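Local coordinates for protein fusarinine C esterase sidJ (Aspergillus fumigatus, PDB 6GUP) that hydrolyses the ester bonds of the siderophore fusarinine C, releasing fusarinine and iron, but does not cleave triacetylfusarinine C, at residues L130-R135 with E153-D158. Sequence-based numbering, arbitrary orientation.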
loop_
_atom_site.group_PDB
_atom_site.type_symbol
_atom_site.label_atom_id
_atom_site.label_comp_id
_atom_site.label_asym_id
_atom_site.label_seq_id
_atom_site.Cartn_x
_atom_site.Cartn_y
_atom_site.Cartn_z
ATOM N N LEU A 130 -2.813 -9.117 -18.813
ATOM C CA LEU A 130 -3.451 -9.093 -20.138
ATOM C C LEU A 130 -3.562 -7.673 -20.705
ATOM O O LEU A 130 -3.399 -7.473 -21.909
ATOM C CB LEU A 130 -4.837 -9.759 -20.094
ATOM C CG LEU A 130 -5.636 -9.864 -21.403
ATOM C CD1 LEU A 130 -4.822 -10.483 -22.532
ATOM C CD2 LEU A 130 -6.911 -10.664 -21.181
ATOM N N HIS A 131 -3.830 -6.699 -19.834
ATOM C CA HIS A 131 -3.898 -5.284 -20.225
ATOM C C HIS A 131 -2.523 -4.758 -20.659
ATOM O O HIS A 131 -2.422 -4.020 -21.638
ATOM C CB HIS A 131 -4.455 -4.445 -19.069
ATOM C CG HIS A 131 -4.958 -3.095 -19.472
ATOM N ND1 HIS A 131 -6.287 -2.852 -19.747
ATOM C CD2 HIS A 131 -4.323 -1.907 -19.603
ATOM C CE1 HIS A 131 -6.445 -1.574 -20.047
ATOM N NE2 HIS A 131 -5.270 -0.979 -19.966
ATOM N N TYR A 132 -1.475 -5.151 -19.932
ATOM C CA TYR A 132 -0.084 -4.839 -20.304
ATOM C C TYR A 132 0.236 -5.324 -21.723
ATOM O O TYR A 132 0.833 -4.588 -22.515
ATOM C CB TYR A 132 0.896 -5.469 -19.298
ATOM C CG TYR A 132 2.350 -5.077 -19.473
ATOM C CD1 TYR A 132 3.165 -5.726 -20.404
ATOM C CD2 TYR A 132 2.922 -4.074 -18.687
ATOM C CE1 TYR A 132 4.497 -5.374 -20.563
ATOM C CE2 TYR A 132 4.257 -3.717 -18.838
ATOM C CZ TYR A 132 5.039 -4.370 -19.774
ATOM O OH TYR A 132 6.359 -4.017 -19.934
ATOM N N LEU A 133 -0.176 -6.553 -22.033
ATOM C CA LEU A 133 0.133 -7.192 -23.317
ATOM C C LEU A 133 -0.764 -6.770 -24.485
ATOM O O LEU A 133 -0.302 -6.746 -25.625
ATOM C CB LEU A 133 0.077 -8.719 -23.174
ATOM C CG LEU A 133 1.108 -9.356 -22.240
ATOM C CD1 LEU A 133 0.809 -10.836 -22.053
ATOM C CD2 LEU A 133 2.521 -9.146 -22.766
ATOM N N SER A 134 -2.030 -6.447 -24.211
ATOM C CA SER A 134 -3.043 -6.297 -25.267
ATOM C C SER A 134 -3.280 -4.867 -25.764
ATOM O O SER A 134 -3.647 -4.676 -26.926
ATOM C CB SER A 134 -4.374 -6.895 -24.798
ATOM O OG SER A 134 -4.914 -6.174 -23.704
ATOM N N ARG A 135 -3.076 -3.872 -24.902
ATOM C CA ARG A 135 -3.419 -2.486 -25.237
ATOM C C ARG A 135 -2.333 -1.795 -26.073
ATOM O O ARG A 135 -1.200 -2.279 -26.127
ATOM C CB ARG A 135 -3.696 -1.686 -23.958
ATOM C CG ARG A 135 -4.788 -2.259 -23.063
ATOM C CD ARG A 135 -6.081 -2.603 -23.793
ATOM N NE ARG A 135 -6.587 -1.483 -24.594
ATOM C CZ ARG A 135 -7.626 -0.697 -24.294
ATOM N NH1 ARG A 135 -7.956 0.283 -25.134
ATOM N NH2 ARG A 135 -8.352 -0.866 -23.185
ATOM N N GLU A 153 7.393 3.802 -22.440
ATOM C CA GLU A 153 7.208 2.629 -23.296
ATOM C C GLU A 153 7.301 1.365 -22.455
ATOM O O GLU A 153 8.181 1.239 -21.601
ATOM C CB GLU A 153 8.241 2.572 -24.435
ATOM C CG GLU A 153 7.646 2.734 -25.828
ATOM C CD GLU A 153 8.581 2.250 -26.920
ATOM O OE1 GLU A 153 9.742 2.708 -26.961
ATOM O OE2 GLU A 153 8.151 1.411 -27.740
ATOM N N ARG A 154 6.393 0.432 -22.717
ATOM C CA ARG A 154 6.373 -0.846 -22.023
ATOM C C ARG A 154 7.353 -1.771 -22.704
ATOM O O ARG A 154 7.345 -1.889 -23.932
ATOM C CB ARG A 154 4.984 -1.463 -22.079
ATOM C CG ARG A 154 3.909 -0.532 -21.576
ATOM C CD ARG A 154 2.668 -1.286 -21.182
ATOM N NE ARG A 154 2.008 -1.954 -22.301
ATOM C CZ ARG A 154 1.163 -1.373 -23.154
ATOM N NH1 ARG A 154 0.625 -2.095 -24.130
ATOM N NH2 ARG A 154 0.846 -0.078 -23.055
ATOM N N MET A 155 8.193 -2.426 -21.911
ATOM C CA MET A 155 9.154 -3.377 -22.452
ATOM C C MET A 155 8.472 -4.713 -22.752
ATOM O O MET A 155 7.475 -5.053 -22.107
ATOM C CB MET A 155 10.335 -3.578 -21.500
ATOM C CG MET A 155 10.032 -4.298 -20.190
ATOM S SD MET A 155 11.553 -4.756 -19.349
ATOM C CE MET A 155 12.257 -3.135 -19.075
ATOM N N PRO A 156 9.006 -5.476 -23.724
ATOM C CA PRO A 156 8.459 -6.810 -23.965
ATOM C C PRO A 156 8.874 -7.794 -22.873
ATOM O O PRO A 156 9.966 -7.674 -22.310
ATOM C CB PRO A 156 9.065 -7.208 -25.324
ATOM C CG PRO A 156 9.683 -5.965 -25.874
ATOM C CD PRO A 156 10.087 -5.172 -24.676
ATOM N N LEU A 157 7.997 -8.751 -22.585
ATOM C CA LEU A 157 8.226 -9.757 -21.553
ATOM C C LEU A 157 8.732 -11.052 -22.182
ATOM O O LEU A 157 8.335 -11.404 -23.296
ATOM C CB LEU A 157 6.928 -10.032 -20.790
ATOM C CG LEU A 157 6.168 -8.816 -20.249
ATOM C CD1 LEU A 157 4.835 -9.254 -19.670
ATOM C CD2 LEU A 157 6.984 -8.072 -19.204
ATOM N N ASP A 158 9.604 -11.752 -21.461
ATOM C CA ASP A 158 10.063 -13.088 -21.864
ATOM C C ASP A 158 9.053 -14.173 -21.479
ATOM O O ASP A 158 9.135 -15.299 -21.969
ATOM C CB ASP A 158 11.425 -13.401 -21.244
ATOM C CG ASP A 158 12.501 -12.434 -21.695
ATOM O OD1 ASP A 158 12.969 -12.555 -22.845
ATOM O OD2 ASP A 158 12.872 -11.549 -20.897
#
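Tyr132 lays one face of its ring against the aliphatic part of Arg154. The CD of Arg154 sits 3.9 Å from the ring centroid of Tyr132, a CH-pi contact offset toward the rim. The two side chains run past each other in opposite directions. With CG anti to the backbone N (chi1 -173°), the tyrosine ring extends from the helix to the loop. There its OH donates to Met155 O at 2.7 Å. This bond lies in the carbonyl plane, on a lone pair, and Met155 O lies at the edge of the ring, near its plane.

The arginine reaches the other way. Its chain bends at chi3 (-65°), which brings the guanidinium to the last turn of helix 125-134, turned 68° from the tyrosine ring. Arg154 NH1 donates to Arg135 O at 2.7 Å, with the acceptor in the guanidinium plane but the donor well above the carbonyl plane. NE and NH1 of Arg154 also both make weak bonds to Tyr132 O, the former at 2.9 Å. NH2 bonds Pro136 O just beyond. One buried arginine thus collects three carbonyls where the helix ends.

Leu157 adds the apolar part. Its CG lies 3.8 Å from Tyr132 CE1, and its CD1 lies 3.9 Å from Leu133 CD2. Leu97 of helix 86-108 also touches Tyr132.

The contact ties the C-terminal end of helix 125-134 to the loop entering strand 159-163. A GxSxG sequence, consistent with a nucleophile elbow, joins strand 117-122 to this helix. The arrangement belongs to the beta-alpha-beta crossover behind the elbow of the alpha/beta-hydrolase fold.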